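Local coordinates for phosphoribosylaminoimidazole-succinocarboxamide synthase (Pyrococcus horikoshii, PDB 4O7W), which catalyses the ATP-dependent joining of L-aspartate to carboxyaminoimidazole ribonucleotide, giving SAICAR in de novo purine biosynthesis, at residues K66-G71 against L78-L83; K175-K180 against L188-S193. All blocks are in the same frame, centred on the assembly; numbering follows the deposited sequence.

Contact 1 (K66-G71 against L78-L83); sequences KTHFIG and LIVEKL. With ATP (adenosine-5'-triphosphate), chain C.
Val80 packs against one face of the His68 imidazole, and the two side chains run side by side in the same direction. CG1 of Val80 sits over the middle of that face, a CH-pi contact of 3.5 Å to the centroid, 10° off the ring normal. The CG of His68 stands between its own backbone N and carbonyl carbon (chi1 70°), which brings the ring beside Val80. In the ring plane, ND1 accepts from N6 of ATP at 2.8 Å. The same amino group also donates to the backbone O of Glu81, and Leu83 N donates to N1 of ATP at 3.2 Å. With an alanine in place of His68, N6 would probably lose one of its two acceptors among these residues, and Val80 CG1 the ring face it packs on. Farther along, Phe69 and Leu78 cross at about a right angle, CD1 to CD1 at 4.0 Å, on the side covered by helix 45-62. Ile70 CB meets Ile79 CG2 at 4.1 Å. Ile79 O accepts from both Ile70 N (2.8 Å) and Gly71 N (3.0 Å), which marks a classic bulge. Thr67 OG1 accepts from Phe69 N in an ST turn and is also hydrogen-bonded to Glu61. The whole is a bulged antiparallel beta hairpin at the border of a five-stranded sheet, and its open end forms the adenine end of the ATP site.

Contact 2 (K175-K180 against L188-S193); sequences KLEFGK and LADEIS. With TYD (thymidine-5'-diphosphate), chain B; ATP (adenosine-5'-triphosphate), chain C.
Phe178 and Leu188 form an antiparallel non-hydrogen-bonded pair in the beta hairpin of strands 169-180 and 186-188, part of the six-stranded sheet, and a loop along the ATP site follows. The tight part is apolar. CD1 of Leu188 lies over one face of the Phe178 ring, offset toward the rim, 4.1 Å from the centroid. The same methyl packs on Leu176 CB at 3.8 Å. In Leu188 CG is anti to the backbone N (chi1 177°), and chi2 of 65° sets CD1 against both neighbours. Ile192 CD1 meets Leu176 CD2, and helices 45-62 and 143-165 close around this cluster. Beside it, Ala189 N donates to Glu177 O at 2.8 Å. The other part is polar and wet, though still buried. Lys175 bends at chi2 and chi3, and its NZ forms salt bridges to Asp190 OD1 (3.2 Å) and Glu177 OE2 (3.1 Å), a salt-bridge network. The two carboxylates stack with their planes 3° apart and Glu177 OE2 3.8 Å from Asp190 OD1, so the ammonium probably offsets their repulsion. Lys13 pairs with Asp190 OD2, and Lys122 with Glu177 OE1. Waters bridge the segments: one joins Glu177 N to Ala189 O, another Lys175 NZ to Asp190 OD1. Both nucleotides border this side: the aliphatic chain of Lys175 packs on the thymine of thymidine diphosphate, and the ribose O2' of ATP donates to Glu177 OE1 at 2.6 Å.

How the contacts relate
The two contacts border the same ATP from different sheets, and the centres of the two contacts lie about 10 Å apart. Contact 1 is partly buried and lies nearer the surface, in a hairpin of the five-stranded sheet. Contact 2 is fully buried close to the centre of the folded chain, in the six-stranded sheet and the loop that follows. Contact 1 relies on backbone pairing and offers neutral groups to the base. Contact 2 has a single direct backbone bond between its segments. Its chemistry is a buried salt-bridge network with bridging waters, from which Glu177 holds the ribose. They join directly: His68 N probably bonds to Leu188 O, and Leu188 N to Lys66 O. Helix 45-62 touches both contacts.

Contact 1 (K66-G71 against L78-L83)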
loop_
_atom_site.group_PDB
_atom_site.type_symbol
_atom_site.label_atom_id
_atom_site.label_comp_id
_atom_site.label_asym_id
_atom_site.label_seq_id
_atom_site.Cartn_x
_atom_site.Cartn_y
_atom_site.Cartn_z
ATOM N N LYS A 66 -21.477 -15.369 -2.467
ATOM C CA LYS A 66 -20.976 -16.745 -2.501
ATOM C C LYS A 66 -19.925 -16.946 -1.415
ATOM O O LYS A 66 -18.883 -16.306 -1.459
ATOM C CB LYS A 66 -20.302 -17.026 -3.842
ATOM C CG LYS A 66 -21.218 -17.463 -4.954
ATOM C CD LYS A 66 -20.476 -18.442 -5.860
ATOM C CE LYS A 66 -21.191 -18.591 -7.189
ATOM N NZ LYS A 66 -20.896 -17.401 -8.032
ATOM N N THR A 67 -20.188 -17.838 -0.462
ATOM C CA THR A 67 -19.260 -18.089 0.636
ATOM C C THR A 67 -18.907 -19.567 0.689
ATOM O O THR A 67 -19.570 -20.391 0.073
ATOM C CB THR A 67 -19.837 -17.702 2.020
ATOM O OG1 THR A 67 -20.646 -18.769 2.523
ATOM C CG2 THR A 67 -20.664 -16.415 1.971
ATOM N N HIS A 68 -17.875 -19.911 1.455
ATOM C CA HIS A 68 -17.495 -21.307 1.582
ATOM C C HIS A 68 -18.352 -22.082 2.561
ATOM O O HIS A 68 -18.178 -23.289 2.704
ATOM C CB HIS A 68 -16.013 -21.420 1.938
ATOM C CG HIS A 68 -15.675 -20.962 3.343
ATOM N ND1 HIS A 68 -14.546 -21.347 3.971
ATOM C CD2 HIS A 68 -16.367 -20.151 4.245
ATOM C CE1 HIS A 68 -14.496 -20.800 5.199
ATOM N NE2 HIS A 68 -15.610 -20.065 5.369
ATOM N N PHE A 69 -19.272 -21.410 3.252
ATOM C CA PHE A 69 -20.082 -22.086 4.281
ATOM C C PHE A 69 -20.937 -23.214 3.694
ATOM O O PHE A 69 -21.738 -22.976 2.801
ATOM C CB PHE A 69 -20.971 -21.091 5.049
ATOM C CG PHE A 69 -21.837 -21.738 6.102
ATOM C CD1 PHE A 69 -21.273 -22.267 7.269
ATOM C CD2 PHE A 69 -23.222 -21.827 5.931
ATOM C CE1 PHE A 69 -22.067 -22.873 8.239
ATOM C CE2 PHE A 69 -24.023 -22.435 6.895
ATOM C CZ PHE A 69 -23.446 -22.955 8.050
ATOM N N ILE A 70 -20.759 -24.432 4.201
ATOM C CA ILE A 70 -21.643 -25.561 3.836
ATOM C C ILE A 70 -22.580 -25.936 4.994
ATOM O O ILE A 70 -23.803 -25.952 4.829
ATOM C CB ILE A 70 -20.864 -26.794 3.326
ATOM C CG1 ILE A 70 -20.140 -26.454 2.022
ATOM C CG2 ILE A 70 -21.812 -27.985 3.119
ATOM C CD1 ILE A 70 -19.233 -27.548 1.495
ATOM N N GLY A 71 -22.011 -26.225 6.166
ATOM C CA GLY A 71 -22.820 -26.518 7.345
ATOM C C GLY A 71 -22.063 -26.484 8.658
ATOM O O GLY A 71 -20.897 -26.051 8.717
ATOM N N LEU A 78 -17.241 -25.828 11.723
ATOM C CA LEU A 78 -18.048 -25.582 10.537
ATOM C C LEU A 78 -17.585 -26.501 9.411
ATOM O O LEU A 78 -16.411 -26.833 9.325
ATOM C CB LEU A 78 -17.943 -24.127 10.070
ATOM C CG LEU A 78 -18.053 -22.885 10.972
ATOM C CD1 LEU A 78 -18.516 -21.705 10.123
ATOM C CD2 LEU A 78 -18.955 -23.063 12.184
ATOM N N ILE A 79 -18.517 -26.900 8.553
ATOM C CA ILE A 79 -18.176 -27.578 7.306
ATOM C C ILE A 79 -18.119 -26.529 6.223
ATOM O O ILE A 79 -19.088 -25.799 5.999
ATOM C CB ILE A 79 -19.212 -28.641 6.883
ATOM C CG1 ILE A 79 -19.523 -29.607 8.036
ATOM C CG2 ILE A 79 -18.701 -29.403 5.663
ATOM C CD1 ILE A 79 -20.681 -30.552 7.748
ATOM N N VAL A 80 -16.976 -26.457 5.553
ATOM C CA VAL A 80 -16.776 -25.461 4.518
ATOM C C VAL A 80 -16.204 -26.072 3.241
ATOM O O VAL A 80 -15.583 -27.140 3.254
ATOM C CB VAL A 80 -15.888 -24.270 4.986
ATOM C CG1 VAL A 80 -16.546 -23.494 6.125
ATOM C CG2 VAL A 80 -14.479 -24.736 5.353
ATOM N N GLU A 81 -16.412 -25.354 2.150
ATOM C CA GLU A 81 -15.932 -25.743 0.847
ATOM C C GLU A 81 -14.440 -25.471 0.756
ATOM O O GLU A 81 -13.979 -24.380 1.085
ATOM C CB GLU A 81 -16.692 -24.931 -0.197
ATOM C CG GLU A 81 -16.332 -25.245 -1.627
ATOM C CD GLU A 81 -17.061 -24.346 -2.604
ATOM O OE1 GLU A 81 -17.683 -23.357 -2.181
ATOM O OE2 GLU A 81 -16.985 -24.623 -3.806
ATOM N N LYS A 82 -13.682 -26.467 0.325
ATOM C CA LYS A 82 -12.253 -26.288 0.082
ATOM C C LYS A 82 -12.044 -25.397 -1.139
ATOM O O LYS A 82 -12.707 -25.559 -2.163
ATOM C CB LYS A 82 -11.580 -27.642 -0.109
ATOM C CG LYS A 82 -10.073 -27.621 -0.270
ATOM C CD LYS A 82 -9.614 -28.949 -0.875
ATOM C CE LYS A 82 -8.294 -29.405 -0.287
ATOM N NZ LYS A 82 -7.154 -28.693 -0.930
ATOM N N LEU A 83 -11.141 -24.430 -1.010
ATOM C CA LEU A 83 -10.871 -23.490 -2.089
ATOM C C LEU A 83 -9.383 -23.341 -2.326
ATOM O O LEU A 83 -8.583 -23.604 -1.438
ATOM C CB LEU A 83 -11.431 -22.113 -1.728
ATOM C CG LEU A 83 -12.927 -21.943 -1.492
ATOM C CD1 LEU A 83 -13.174 -20.595 -0.818
ATOM C CD2 LEU A 83 -13.730 -22.073 -2.783
HETATM P PG ATP C . -2.488 -18.023 8.108
HETATM O O1G ATP C . -0.979 -18.030 8.002
HETATM O O2G ATP C . -3.132 -19.311 7.670
HETATM O O3G ATP C . -3.146 -16.772 7.585
HETATM P PB ATP C . -3.346 -19.138 10.590
HETATM O O1B ATP C . -2.513 -20.368 10.332
HETATM O O2B ATP C . -3.438 -18.563 11.983
HETATM O O3B ATP C . -2.777 -17.929 9.688
HETATM P PA ATP C . -6.077 -19.881 10.982
HETATM O O1A ATP C . -7.124 -18.797 11.000
HETATM O O2A ATP C . -5.599 -20.411 12.314
HETATM O O3A ATP C . -4.852 -19.386 10.046
HETATM O "O5'" ATP C . -6.648 -21.155 10.163
HETATM C "C5'" ATP C . -7.415 -21.017 8.959
HETATM C "C4'" ATP C . -6.559 -21.283 7.717
HETATM O "O4'" ATP C . -7.334 -21.897 6.670
HETATM C "C3'" ATP C . -6.057 -19.997 7.102
HETATM O "O3'" ATP C . -4.825 -20.317 6.454
HETATM C "C2'" ATP C . -7.109 -19.663 6.053
HETATM O "O2'" ATP C . -6.630 -18.800 5.032
HETATM C "C1'" ATP C . -7.447 -21.041 5.519
HETATM N N9 ATP C . -8.824 -21.139 4.968
HETATM C C8 ATP C . -9.923 -20.491 5.399
HETATM N N7 ATP C . -11.007 -20.838 4.672
HETATM C C5 ATP C . -10.610 -21.751 3.755
HETATM C C6 ATP C . -11.230 -22.548 2.658
HETATM N N6 ATP C . -12.546 -22.463 2.374
HETATM N N1 ATP C . -10.426 -23.361 1.931
HETATM C C2 ATP C . -9.112 -23.490 2.175
HETATM N N3 ATP C . -8.496 -22.813 3.150
HETATM C C4 ATP C . -9.167 -21.945 3.955
#

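Contact 2 (K175-K180 against L188-S193)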
loop_
_atom_site.group_PDB
_atom_site.type_symbol
_atom_site.label_atom_id
_atom_site.label_comp_id
_atom_site.label_asym_id
_atom_site.label_seq_id
_atom_site.Cartn_x
_atom_site.Cartn_y
_atom_site.Cartn_z
ATOM N N LYS A 175 -11.739 -7.709 8.253
ATOM C CA LYS A 175 -10.862 -8.381 7.310
ATOM C C LYS A 175 -11.577 -9.603 6.720
ATOM O O LYS A 175 -12.207 -10.373 7.445
ATOM C CB LYS A 175 -9.563 -8.805 8.005
ATOM C CG LYS A 175 -8.538 -9.500 7.095
ATOM C CD LYS A 175 -8.717 -11.018 7.062
ATOM C CE LYS A 175 -8.285 -11.680 8.387
ATOM N NZ LYS A 175 -8.797 -13.092 8.477
ATOM N N LEU A 176 -11.476 -9.756 5.403
ATOM C CA LEU A 176 -11.952 -10.945 4.710
ATOM C C LEU A 176 -10.818 -11.668 4.002
ATOM O O LEU A 176 -9.744 -11.091 3.752
ATOM C CB LEU A 176 -13.009 -10.590 3.662
ATOM C CG LEU A 176 -14.243 -9.812 4.126
ATOM C CD1 LEU A 176 -15.036 -9.361 2.906
ATOM C CD2 LEU A 176 -15.103 -10.609 5.100
ATOM N N GLU A 177 -11.092 -12.934 3.668
ATOM C CA GLU A 177 -10.236 -13.752 2.835
ATOM C C GLU A 177 -11.102 -14.474 1.797
ATOM O O GLU A 177 -12.314 -14.699 2.006
ATOM C CB GLU A 177 -9.460 -14.770 3.686
ATOM C CG GLU A 177 -8.538 -14.143 4.736
ATOM C CD GLU A 177 -7.661 -15.161 5.456
ATOM O OE1 GLU A 177 -7.467 -16.290 4.958
ATOM O OE2 GLU A 177 -7.143 -14.831 6.528
ATOM N N PHE A 178 -10.476 -14.813 0.675
ATOM C CA PHE A 178 -11.163 -15.319 -0.487
ATOM C C PHE A 178 -10.339 -16.427 -1.109
ATOM O O PHE A 178 -9.109 -16.432 -0.999
ATOM C CB PHE A 178 -11.301 -14.215 -1.546
ATOM C CG PHE A 178 -12.210 -13.087 -1.152
ATOM C CD1 PHE A 178 -13.567 -13.123 -1.478
ATOM C CD2 PHE A 178 -11.710 -11.981 -0.470
ATOM C CE1 PHE A 178 -14.414 -12.075 -1.136
ATOM C CE2 PHE A 178 -12.554 -10.930 -0.114
ATOM C CZ PHE A 178 -13.907 -10.982 -0.442
ATOM N N GLY A 179 -11.028 -17.330 -1.804
ATOM C CA GLY A 179 -10.399 -18.331 -2.643
ATOM C C GLY A 179 -11.230 -18.595 -3.888
ATOM O O GLY A 179 -12.349 -18.076 -4.034
ATOM N N LYS A 180 -10.680 -19.410 -4.782
ATOM C CA LYS A 180 -11.352 -19.805 -6.018
ATOM C C LYS A 180 -11.927 -21.209 -5.893
ATOM O O LYS A 180 -11.265 -22.094 -5.366
ATOM C CB LYS A 180 -10.342 -19.798 -7.169
ATOM C CG LYS A 180 -10.389 -18.560 -8.033
ATOM C CD LYS A 180 -9.420 -18.665 -9.212
ATOM C CE LYS A 180 -9.626 -17.487 -10.157
ATOM N NZ LYS A 180 -8.515 -17.348 -11.146
ATOM N N LEU A 188 -16.056 -16.243 -0.799
ATOM C CA LEU A 188 -15.662 -15.677 0.482
ATOM C C LEU A 188 -15.362 -16.802 1.461
ATOM O O LEU A 188 -16.115 -17.774 1.548
ATOM C CB LEU A 188 -16.768 -14.764 1.014
ATOM C CG LEU A 188 -16.580 -14.122 2.392
ATOM C CD1 LEU A 188 -15.406 -13.164 2.358
ATOM C CD2 LEU A 188 -17.836 -13.363 2.774
ATOM N N ALA A 189 -14.256 -16.670 2.192
ATOM C CA ALA A 189 -13.709 -17.787 2.943
ATOM C C ALA A 189 -13.386 -17.429 4.401
ATOM O O ALA A 189 -13.960 -16.485 4.957
ATOM C CB ALA A 189 -12.483 -18.336 2.215
ATOM N N ASP A 190 -12.482 -18.192 5.016
ATOM C CA ASP A 190 -12.079 -17.986 6.409
ATOM C C ASP A 190 -13.256 -17.745 7.389
ATOM O O ASP A 190 -14.235 -18.491 7.379
ATOM C CB ASP A 190 -11.033 -16.865 6.494
ATOM C CG ASP A 190 -10.197 -16.947 7.766
ATOM O OD1 ASP A 190 -10.211 -15.972 8.528
ATOM O OD2 ASP A 190 -9.529 -17.981 7.997
ATOM N N GLU A 191 -13.169 -16.699 8.217
ATOM C CA GLU A 191 -14.152 -16.470 9.268
ATOM C C GLU A 191 -14.644 -15.035 9.249
ATOM O O GLU A 191 -14.007 -14.166 8.645
ATOM C CB GLU A 191 -13.534 -16.777 10.661
ATOM C CG GLU A 191 -12.576 -15.701 11.177
ATOM C CD GLU A 191 -11.943 -16.029 12.523
ATOM O OE1 GLU A 191 -12.596 -15.866 13.580
ATOM O OE2 GLU A 191 -10.764 -16.430 12.526
ATOM N N ILE A 192 -15.758 -14.793 9.945
ATOM C CA ILE A 192 -16.221 -13.439 10.234
ATOM C C ILE A 192 -16.672 -13.426 11.697
ATOM O O ILE A 192 -17.716 -13.976 12.043
ATOM C CB ILE A 192 -17.372 -12.974 9.299
ATOM C CG1 ILE A 192 -16.948 -12.997 7.827
ATOM C CG2 ILE A 192 -17.823 -11.562 9.656
ATOM C CD1 ILE A 192 -18.074 -12.660 6.860
ATOM N N SER A 193 -15.857 -12.814 12.550
ATOM C CA SER A 193 -16.084 -12.856 13.974
ATOM C C SER A 193 -15.563 -11.581 14.637
ATOM O O SER A 193 -14.976 -10.728 13.963
ATOM C CB SER A 193 -15.366 -14.071 14.551
ATOM O OG SER A 193 -13.969 -13.870 14.496
HETATM P PA TYD B . -5.682 -3.221 11.232
HETATM O O1A TYD B . -6.117 -1.950 11.895
HETATM O O2A TYD B . -5.106 -3.074 9.839
HETATM O O3A TYD B . -4.572 -4.030 12.062
HETATM P PB TYD B . -4.473 -4.320 13.647
HETATM O O1B TYD B . -4.942 -3.068 14.355
HETATM O O2B TYD B . -5.414 -5.484 13.872
HETATM O O3B TYD B . -3.030 -4.693 13.816
HETATM O "O5'" TYD B . -6.921 -4.222 11.226
HETATM C "C5'" TYD B . -8.092 -3.889 10.498
HETATM C "C4'" TYD B . -9.229 -4.874 10.777
HETATM O "O4'" TYD B . -8.984 -6.081 10.056
HETATM C "C3'" TYD B . -9.392 -5.265 12.250
HETATM O "O3'" TYD B . -10.780 -5.480 12.487
HETATM C "C2'" TYD B . -8.695 -6.600 12.382
HETATM C "C1'" TYD B . -8.792 -7.171 10.970
HETATM N N1 TYD B . -7.582 -7.900 10.570
HETATM C C2 TYD B . -7.403 -9.262 10.959
HETATM O O2 TYD B . -8.269 -9.839 11.639
HETATM N N3 TYD B . -6.307 -9.939 10.583
HETATM C C4 TYD B . -5.367 -9.346 9.815
HETATM O O4 TYD B . -4.363 -9.980 9.455
HETATM C C5 TYD B . -5.527 -7.932 9.368
HETATM C C5M TYD B . -4.492 -7.236 8.501
HETATM C C6 TYD B . -6.673 -7.270 9.791
HETATM P PG ATP C . -2.488 -18.023 8.108
HETATM O O1G ATP C . -0.979 -18.030 8.002
HETATM O O2G ATP C . -3.132 -19.311 7.670
HETATM O O3G ATP C . -3.146 -16.772 7.585
HETATM P PB ATP C . -3.346 -19.138 10.590
HETATM O O1B ATP C . -2.513 -20.368 10.332
HETATM O O2B ATP C . -3.438 -18.563 11.983
HETATM O O3B ATP C . -2.777 -17.929 9.688
HETATM P PA ATP C . -6.077 -19.881 10.982
HETATM O O1A ATP C . -7.124 -18.797 11.000
HETATM O O2A ATP C . -5.599 -20.411 12.314
HETATM O O3A ATP C . -4.852 -19.386 10.046
HETATM O "O5'" ATP C . -6.648 -21.155 10.163
HETATM C "C5'" ATP C . -7.415 -21.017 8.959
HETATM C "C4'" ATP C . -6.559 -21.283 7.717
HETATM O "O4'" ATP C . -7.334 -21.897 6.670
HETATM C "C3'" ATP C . -6.057 -19.997 7.102
HETATM O "O3'" ATP C . -4.825 -20.317 6.454
HETATM C "C2'" ATP C . -7.109 -19.663 6.053
HETATM O "O2'" ATP C . -6.630 -18.800 5.032
HETATM C "C1'" ATP C . -7.447 -21.041 5.519
HETATM N N9 ATP C . -8.824 -21.139 4.968
HETATM C C8 ATP C . -9.923 -20.491 5.399
HETATM N N7 ATP C . -11.007 -20.838 4.672
HETATM C C5 ATP C . -10.610 -21.751 3.755
HETATM C C6 ATP C . -11.230 -22.548 2.658
HETATM N N6 ATP C . -12.546 -22.463 2.374
HETATM N N1 ATP C . -10.426 -23.361 1.931
HETATM C C2 ATP C . -9.112 -23.490 2.175
HETATM N N3 ATP C . -8.496 -22.813 3.150
HETATM C C4 ATP C . -9.167 -21.945 3.955
HETATM O O HOH W 1 -11.471 -13.022 8.033
HETATM O O HOH W 2 -8.667 -14.960 10.623
HETATM O O HOH W 3 -13.569 -13.729 5.286
#